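Local structure of aerobactin synthase IucA (Klebsiella pneumoniae subsp. pneumoniae, 5JM8) at residues Ile340-Glu343 with Ser344-Ala347; Glu476-Leu479 with Arg480-Tyr484; Thr515-Ala518 with Glu519-Asp522; Leu530-Val533 with Leu534-Tyr538. The protein probably catalyses ATP-dependent joining of citrate to an acetylated hydroxylysine, as a siderophore synthetase of the NIS family acting in the biosynthesis of the virulence siderophore aerobactin. All blocks are in the same frame, centred on the assembly; numbering follows the deposited sequence.

In the fold
Following the chain from the N terminus, contact 1 turns the corner between strands 340-341 and 345-350, both of which pair with strand 329-334. Contact 2 then spans an early, proline-bearing part of helix 475-500, contact 3 the last turns of helix 506-521, and contact 4 the end of helix 528-535. Each is a continuous stretch and none overlaps another, so the four run in series without nesting or crossing, and each closes only a turn. Contact 1 stands apart, its centre about 30 Å from that of contact 2. The helical three form a cluster: Y532 of contact 4 packs on L479 and P483 of contact 2, and R521 of contact 3 lies against L530, N531 and L534.

Contact 1 of 4, residues Ile340-Glu343 with Ser344-Ala347; sequences IMQE and SLFA
Two overlapping type I beta turns, M341-S344 and Q342-L345, carry the chain round a corner between strands 340-341 and 345-350 of the large antiparallel sheet. The carbonyl of M341 is the hub of the first. It accepts S344 N at 2.9 Å, which approaches from above the carbonyl plane, and also the hydroxyl of the same serine, with S344 OG 2.6 Å from M341 O. This second donor lies in the carbonyl plane, at a C=O...donor angle of 151°. With chi1 at 67°, OG sits between the serine's own backbone N and carbonyl carbon and folds back over the turn. The buried hydroxyl has a further bond with L333 N, on the strand that pairs with M341 and F346, and thus links the turn to the neighbouring strand.

The second turn is closed less squarely. L345 N reaches Q342 O at 3.3 Å, with the donor 73° out of the carbonyl plane. The side chains of L345 and Q342 lie side by side and point the same way, Q342 CG being 3.9 Å from L345 CD1. Q342 O also bonds S280 OG of strand 275-284, to which L345 is joined through its backbone. The other leucine methyl meets I340 from across, the two side chains crossing at about a right angle with L345 CD2 4.0 Å from I340 CG2.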
# COMPACT_ATOMS: atom_id res chain seq x y z
N ILE A 340 5.24 37.93 -23.65
CA ILE A 340 4.80 36.59 -23.28
C ILE A 340 4.73 35.69 -24.51
O ILE A 340 4.01 35.98 -25.47
CB ILE A 340 3.41 36.61 -22.60
CG1 ILE A 340 3.48 37.39 -21.28
CG2 ILE A 340 2.91 35.19 -22.34
CD1 ILE A 340 2.13 37.62 -20.62
N MET A 341 5.49 34.60 -24.47
CA MET A 341 5.49 33.63 -25.55
C MET A 341 4.46 32.53 -25.25
O MET A 341 4.70 31.66 -24.41
CB MET A 341 6.88 33.04 -25.74
CG MET A 341 7.98 34.09 -25.89
SD MET A 341 7.69 35.30 -27.19
CE MET A 341 7.58 34.25 -28.63
N GLN A 342 3.33 32.58 -25.95
CA GLN A 342 2.20 31.71 -25.65
C GLN A 342 2.52 30.23 -25.81
O GLN A 342 1.86 29.38 -25.21
CB GLN A 342 1.01 32.07 -26.55
CG GLN A 342 0.30 33.34 -26.14
CD GLN A 342 -0.99 33.55 -26.91
OE1 GLN A 342 -1.28 32.83 -27.86
NE2 GLN A 342 -1.78 34.53 -26.48
N GLU A 343 3.53 29.92 -26.60
CA GLU A 343 3.92 28.54 -26.83
C GLU A 343 4.64 27.94 -25.62
O GLU A 343 4.89 26.73 -25.58
CB GLU A 343 4.81 28.44 -28.08
CG GLU A 343 4.11 28.87 -29.36
CD GLU A 343 4.89 28.50 -30.61
OE1 GLU A 343 6.12 28.31 -30.51
OE2 GLU A 343 4.27 28.38 -31.69
N SER A 344 4.97 28.78 -24.65
CA SER A 344 5.65 28.35 -23.43
C SER A 344 4.69 28.24 -22.24
O SER A 344 5.05 27.71 -21.19
CB SER A 344 6.78 29.31 -23.07
OG SER A 344 6.27 30.58 -22.70
N LEU A 345 3.47 28.73 -22.42
CA LEU A 345 2.49 28.79 -21.34
C LEU A 345 2.12 27.42 -20.79
O LEU A 345 2.09 26.42 -21.51
CB LEU A 345 1.22 29.48 -21.81
CG LEU A 345 1.29 30.98 -22.10
CD1 LEU A 345 0.01 31.44 -22.78
CD2 LEU A 345 1.53 31.78 -20.83
N PHE A 346 1.84 27.39 -19.49
CA PHE A 346 1.16 26.27 -18.86
C PHE A 346 0.28 26.79 -17.75
O PHE A 346 0.48 27.91 -17.27
CB PHE A 346 2.15 25.24 -18.33
CG PHE A 346 3.01 25.75 -17.20
CD1 PHE A 346 2.53 25.80 -15.90
CD2 PHE A 346 4.31 26.16 -17.44
CE1 PHE A 346 3.32 26.26 -14.87
CE2 PHE A 346 5.11 26.62 -16.41
CZ PHE A 346 4.61 26.67 -15.12
N ALA A 347 -0.69 25.99 -17.33
CA ALA A 347 -1.52 26.31 -16.19
C ALA A 347 -1.47 25.17 -15.19
O ALA A 347 -1.32 24.01 -15.56
CB ALA A 347 -2.95 26.58 -16.62

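Contact 2 of 4, residues Glu476-Leu479 with Arg480-Tyr484; sequences EQLL and RYFPY
L478 and F482 meet one helical turn apart, their side chains side by side and pointing the same way. L478 CD1 lies 3.6 Å from F482 CB and reaches the root of the ring rather than its far end. Both side chains have CG anti to the backbone N (chi1 174° for L478), which sends them down the same flank. Beneath them F482 N donates to L478 O at 2.9 Å. Next to this pair, Y481 N bonds Q477 O in a nearly straight bond (N-H...O 170°), and Y481 CD2 comes to 3.3 Å from the same Q477 O. R480 N shares its hydrogen weakly between E476 O and Q477 O.

Further out, V423 packs on both L478 and F482, and the F482 ring meets F414 edge-to-face. R480 NH1 bonds N540 OD1, and Q477 OE1 turns back to T474 N before the helix.

The two segments lie early in helix 475-500, where P483 kinks it. Proline has no N-H; CD takes the hydrogen's place, and the ring turns CD and CG to L479 O, with P483 CG 3.1 Å from L479 O. A carbon contact thus replaces the usual i to i+4 bond, and Y484 N likewise makes no bond to the preceding turn.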
# COMPACT_ATOMS: atom_id res chain seq x y z
N GLU A 476 -28.97 32.87 -25.93
CA GLU A 476 -28.92 32.04 -27.12
C GLU A 476 -27.65 31.18 -27.17
O GLU A 476 -27.69 30.04 -27.63
CB GLU A 476 -29.01 32.91 -28.38
CG GLU A 476 -30.24 33.81 -28.43
CD GLU A 476 -31.54 33.07 -28.13
OE1 GLU A 476 -31.66 31.89 -28.52
OE2 GLU A 476 -32.43 33.68 -27.51
N GLN A 477 -26.53 31.74 -26.71
CA GLN A 477 -25.28 31.00 -26.64
C GLN A 477 -25.41 29.80 -25.71
O GLN A 477 -24.94 28.70 -26.02
CB GLN A 477 -24.14 31.90 -26.16
CG GLN A 477 -23.50 32.74 -27.25
CD GLN A 477 -22.43 33.68 -26.72
OE1 GLN A 477 -22.68 34.46 -25.80
NE2 GLN A 477 -21.24 33.61 -27.31
N LEU A 478 -26.05 30.02 -24.57
CA LEU A 478 -26.24 28.97 -23.58
C LEU A 478 -27.07 27.83 -24.14
O LEU A 478 -26.71 26.66 -23.99
CB LEU A 478 -26.92 29.54 -22.33
CG LEU A 478 -27.30 28.51 -21.27
CD1 LEU A 478 -26.05 27.93 -20.62
CD2 LEU A 478 -28.21 29.13 -20.23
N LEU A 479 -28.17 28.16 -24.79
CA LEU A 479 -29.10 27.16 -25.30
C LEU A 479 -28.51 26.37 -26.46
O LEU A 479 -28.96 25.26 -26.76
CB LEU A 479 -30.41 27.82 -25.75
CG LEU A 479 -31.45 28.07 -24.65
CD1 LEU A 479 -30.94 29.02 -23.58
CD2 LEU A 479 -32.74 28.59 -25.26
N ARG A 480 -27.50 26.94 -27.12
CA ARG A 480 -26.82 26.24 -28.21
C ARG A 480 -25.81 25.24 -27.66
O ARG A 480 -25.85 24.05 -28.00
CB ARG A 480 -26.12 27.24 -29.14
CG ARG A 480 -25.30 26.57 -30.24
CD ARG A 480 -24.71 27.58 -31.21
NE ARG A 480 -25.72 28.44 -31.82
CZ ARG A 480 -26.63 28.02 -32.69
NH1 ARG A 480 -26.68 26.75 -33.07
NH2 ARG A 480 -27.51 28.88 -33.19
N TYR A 481 -24.91 25.72 -26.81
CA TYR A 481 -23.78 24.92 -26.34
C TYR A 481 -24.15 23.94 -25.22
O TYR A 481 -23.87 22.75 -25.31
CB TYR A 481 -22.66 25.84 -25.83
CG TYR A 481 -22.03 26.71 -26.88
CD1 TYR A 481 -21.64 26.19 -28.11
CD2 TYR A 481 -21.81 28.06 -26.65
CE1 TYR A 481 -21.06 27.00 -29.08
CE2 TYR A 481 -21.23 28.87 -27.60
CZ TYR A 481 -20.86 28.33 -28.81
OH TYR A 481 -20.28 29.14 -29.76
N PHE A 482 -24.79 24.45 -24.18
CA PHE A 482 -24.93 23.71 -22.93
C PHE A 482 -25.67 22.37 -23.05
O PHE A 482 -25.19 21.36 -22.53
CB PHE A 482 -25.64 24.59 -21.91
CG PHE A 482 -25.58 24.06 -20.51
CD1 PHE A 482 -24.51 24.37 -19.69
CD2 PHE A 482 -26.58 23.25 -20.01
CE1 PHE A 482 -24.44 23.89 -18.40
CE2 PHE A 482 -26.52 22.77 -18.72
CZ PHE A 482 -25.45 23.08 -17.92
N PRO A 483 -26.82 22.34 -23.74
CA PRO A 483 -27.48 21.03 -23.87
C PRO A 483 -26.76 20.07 -24.81
O PRO A 483 -26.95 18.86 -24.71
CB PRO A 483 -28.87 21.39 -24.41
CG PRO A 483 -28.72 22.73 -25.02
CD PRO A 483 -27.67 23.44 -24.24
N TYR A 484 -25.94 20.59 -25.73
CA TYR A 484 -25.12 19.73 -26.58
C TYR A 484 -24.11 18.97 -25.73
O TYR A 484 -24.11 17.74 -25.69
CB TYR A 484 -24.39 20.53 -27.65
CG TYR A 484 -23.23 19.77 -28.28
CD1 TYR A 484 -23.46 18.63 -29.05
CD2 TYR A 484 -21.91 20.18 -28.10
CE1 TYR A 484 -22.40 17.92 -29.62
CE2 TYR A 484 -20.86 19.49 -28.67
CZ TYR A 484 -21.11 18.36 -29.43
OH TYR A 484 -20.06 17.68 -29.98

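Contact 3 of 4, residues Thr515-Ala518 with Glu519-Asp522; sequences TLLA and EMRD
E519 lies alongside L516 and T515, all three side chains pointing the same way. Its CG is anti to the carbonyl carbon (chi1 -69°) and the chain beyond is extended, so the carboxylate runs back along the helix. E519 OE1 comes to 3.7 Å from L516 CD2, while E519 OE2 faces T515 CG2 at 4.1 Å. These are van der Waals approaches of carboxylate oxygens to methyl groups; the threonine hydroxyl is engaged one turn earlier, in a hydrogen bond with A511 O.

M520 takes a different course, with its CG 3.2 Å from L516 O; it runs out extended to SD, and only the terminal methyl CE bends off (chi3 44°). The sulfur only brushes the leucine one turn back, L517 CD2 standing 4.4 Å from M520 SD. The backbone beneath is the final part of helix 506-521, with regular i to i+4 bonds: E519 N to T515 O at 3.1 Å, M520 N to L516 O, and R521 N to L517 O at 3.2 Å. F414 of helix 394-420 receives both L517 and M520. On another flank R521 has CG anti to the backbone N (chi1 175°), and its chain passes onto L530, N531 and L534 of helix 528-535. Its guanidinium passes A518, where R521 NH2 is 4.3 Å from A518 CB.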
# COMPACT_ATOMS: atom_id res chain seq x y z
N THR A 515 -37.50 12.29 -16.37
CA THR A 515 -38.19 12.36 -15.08
C THR A 515 -37.40 13.17 -14.07
O THR A 515 -37.94 14.06 -13.42
CB THR A 515 -38.43 10.95 -14.50
OG1 THR A 515 -39.20 10.16 -15.41
CG2 THR A 515 -39.17 11.03 -13.16
N LEU A 516 -36.12 12.87 -13.95
CA LEU A 516 -35.27 13.53 -12.97
C LEU A 516 -34.93 14.96 -13.40
O LEU A 516 -34.79 15.84 -12.55
CB LEU A 516 -34.00 12.71 -12.74
CG LEU A 516 -34.26 11.30 -12.20
CD1 LEU A 516 -32.96 10.52 -12.08
CD2 LEU A 516 -34.97 11.35 -10.86
N LEU A 517 -34.81 15.18 -14.70
CA LEU A 517 -34.57 16.53 -15.21
C LEU A 517 -35.80 17.41 -14.97
O LEU A 517 -35.67 18.62 -14.78
CB LEU A 517 -34.25 16.50 -16.71
CG LEU A 517 -32.87 16.00 -17.16
CD1 LEU A 517 -32.77 15.98 -18.67
CD2 LEU A 517 -31.75 16.86 -16.58
N ALA A 518 -36.97 16.80 -14.97
CA ALA A 518 -38.22 17.52 -14.76
C ALA A 518 -38.41 17.87 -13.29
O ALA A 518 -38.90 18.95 -12.96
CB ALA A 518 -39.40 16.70 -15.28
N GLU A 519 -38.03 16.95 -12.41
CA GLU A 519 -38.05 17.21 -10.98
C GLU A 519 -37.18 18.42 -10.67
O GLU A 519 -37.56 19.30 -9.90
CB GLU A 519 -37.55 16.00 -10.18
CG GLU A 519 -38.48 14.79 -10.21
CD GLU A 519 -37.92 13.61 -9.44
OE1 GLU A 519 -36.85 13.76 -8.81
OE2 GLU A 519 -38.56 12.54 -9.45
N MET A 520 -36.00 18.44 -11.28
CA MET A 520 -35.01 19.48 -11.02
C MET A 520 -35.47 20.86 -11.46
O MET A 520 -35.25 21.84 -10.75
CB MET A 520 -33.69 19.13 -11.73
CG MET A 520 -32.93 17.97 -11.12
SD MET A 520 -31.58 17.37 -12.17
CE MET A 520 -30.86 18.92 -12.70
N ARG A 521 -36.11 20.92 -12.62
CA ARG A 521 -36.59 22.18 -13.18
C ARG A 521 -37.53 22.90 -12.21
O ARG A 521 -37.56 24.13 -12.16
CB ARG A 521 -37.32 21.93 -14.50
CG ARG A 521 -37.96 23.16 -15.12
CD ARG A 521 -38.84 22.80 -16.31
NE ARG A 521 -39.82 21.78 -15.95
CZ ARG A 521 -40.63 21.18 -16.82
NH1 ARG A 521 -40.58 21.49 -18.11
NH2 ARG A 521 -41.49 20.26 -16.39
N ASP A 522 -38.30 22.13 -11.45
CA ASP A 522 -39.23 22.69 -10.48
C ASP A 522 -38.51 23.34 -9.29
O ASP A 522 -39.10 24.14 -8.56
CB ASP A 522 -40.18 21.60 -9.96
CG ASP A 522 -41.11 21.07 -11.05
OD1 ASP A 522 -41.24 21.72 -12.10
OD2 ASP A 522 -41.71 19.99 -10.83

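Contact 4 of 4, residues Leu530-Val533 with Leu534-Tyr538; sequences LNYV and LENPY
At the C-terminal end of helix 528-535, Y532 and N536 meet one turn apart, N536 being the first residue to leave helical geometry before P537. The backbone bonds document this ending. L534 N to L530 O is regular at 3.1 Å, whereas E535 N to N531 O is weak, with an N-H...O angle of only 123°. N536 N then makes the last one, to Y532 O at 3.0 Å.

Side-chain polar bonds tie the exit down. N569 ND2 bonds both V533 O and N536 O, holding the helix end to a later part of the chain. Y532 OH receives a weak bond from N540 N. Within the exit itself N536 ND2 lies 2.5 Å from Y538 O, too short to be taken at face value, so the exact geometry of that bond is doubtful.

Van der Waals contact makes up the rest. Aliphatic atoms crowd other carbonyls of the turn: L534 CG is 3.3 Å from L530 O and E535 CB is 3.2 Å from N531 O. The tyrosine CG is anti to its own N (chi1 -175°), which swings the ring along the outgoing chain; W539 meets it as well, while L479 and P483 of helix 475-500 pack on it. The amide of N536 lies against the CD1-CE1 part of the Y532 ring, the two planes 22° apart. N536 CB packs against Y532 CD1, and N536 CG is 3.4 Å from Y532 CE1.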
# COMPACT_ATOMS: atom_id res chain seq x y z
N LEU A 530 -33.63 24.16 -18.68
CA LEU A 530 -34.30 22.87 -18.56
C LEU A 530 -35.61 22.84 -19.35
O LEU A 530 -36.03 21.77 -19.80
CB LEU A 530 -34.55 22.54 -17.09
CG LEU A 530 -33.27 22.26 -16.30
CD1 LEU A 530 -33.54 22.24 -14.80
CD2 LEU A 530 -32.65 20.94 -16.74
N ASN A 531 -36.25 23.99 -19.50
CA ASN A 531 -37.39 24.12 -20.41
C ASN A 531 -36.97 23.69 -21.81
O ASN A 531 -37.61 22.84 -22.43
CB ASN A 531 -37.92 25.55 -20.45
CG ASN A 531 -38.73 25.92 -19.21
OD1 ASN A 531 -39.30 25.06 -18.54
ND2 ASN A 531 -38.82 27.22 -18.94
N TYR A 532 -35.89 24.30 -22.29
CA TYR A 532 -35.37 24.05 -23.63
C TYR A 532 -35.09 22.56 -23.85
O TYR A 532 -35.53 21.97 -24.83
CB TYR A 532 -34.10 24.87 -23.86
CG TYR A 532 -33.53 24.77 -25.26
CD1 TYR A 532 -34.08 25.49 -26.31
CD2 TYR A 532 -32.43 23.97 -25.53
CE1 TYR A 532 -33.56 25.42 -27.59
CE2 TYR A 532 -31.90 23.89 -26.81
CZ TYR A 532 -32.46 24.61 -27.83
OH TYR A 532 -31.94 24.54 -29.10
N VAL A 533 -34.35 21.98 -22.91
CA VAL A 533 -34.00 20.57 -22.95
C VAL A 533 -35.24 19.68 -23.08
O VAL A 533 -35.29 18.79 -23.92
CB VAL A 533 -33.22 20.15 -21.68
CG1 VAL A 533 -33.11 18.63 -21.58
CG2 VAL A 533 -31.84 20.80 -21.67
N LEU A 534 -36.23 19.93 -22.23
CA LEU A 534 -37.38 19.04 -22.10
C LEU A 534 -38.47 19.25 -23.15
O LEU A 534 -39.27 18.35 -23.41
CB LEU A 534 -37.99 19.19 -20.72
CG LEU A 534 -37.17 18.66 -19.55
CD1 LEU A 534 -37.67 19.23 -18.25
CD2 LEU A 534 -37.23 17.14 -19.52
N GLU A 535 -38.50 20.44 -23.75
CA GLU A 535 -39.68 20.88 -24.49
C GLU A 535 -39.41 21.40 -25.90
O GLU A 535 -40.28 21.31 -26.76
CB GLU A 535 -40.40 21.96 -23.67
CG GLU A 535 -40.57 21.58 -22.20
CD GLU A 535 -41.95 21.86 -21.67
OE1 GLU A 535 -42.39 23.03 -21.74
OE2 GLU A 535 -42.60 20.91 -21.18
N ASN A 536 -38.23 21.96 -26.14
CA ASN A 536 -37.90 22.45 -27.48
C ASN A 536 -37.71 21.27 -28.43
O ASN A 536 -36.86 20.42 -28.18
CB ASN A 536 -36.65 23.32 -27.45
CG ASN A 536 -36.61 24.31 -28.60
OD1 ASN A 536 -37.39 25.27 -28.63
ND2 ASN A 536 -35.69 24.11 -29.53
N PRO A 537 -38.52 21.21 -29.51
CA PRO A 537 -38.48 20.04 -30.41
C PRO A 537 -37.10 19.76 -31.00
O PRO A 537 -36.73 18.60 -31.16
CB PRO A 537 -39.47 20.41 -31.52
CG PRO A 537 -40.38 21.39 -30.90
CD PRO A 537 -39.55 22.17 -29.94
N TYR A 538 -36.35 20.82 -31.32
CA TYR A 538 -35.05 20.68 -31.94
C TYR A 538 -33.96 21.36 -31.11
O TYR A 538 -34.20 22.38 -30.47
CB TYR A 538 -35.07 21.29 -33.35
CG TYR A 538 -35.93 20.55 -34.35
CD1 TYR A 538 -35.90 19.16 -34.44
CD2 TYR A 538 -36.76 21.24 -35.22
CE1 TYR A 538 -36.68 18.48 -35.36
CE2 TYR A 538 -37.55 20.57 -36.15
CZ TYR A 538 -37.51 19.19 -36.21
OH TYR A 538 -38.29 18.52 -37.13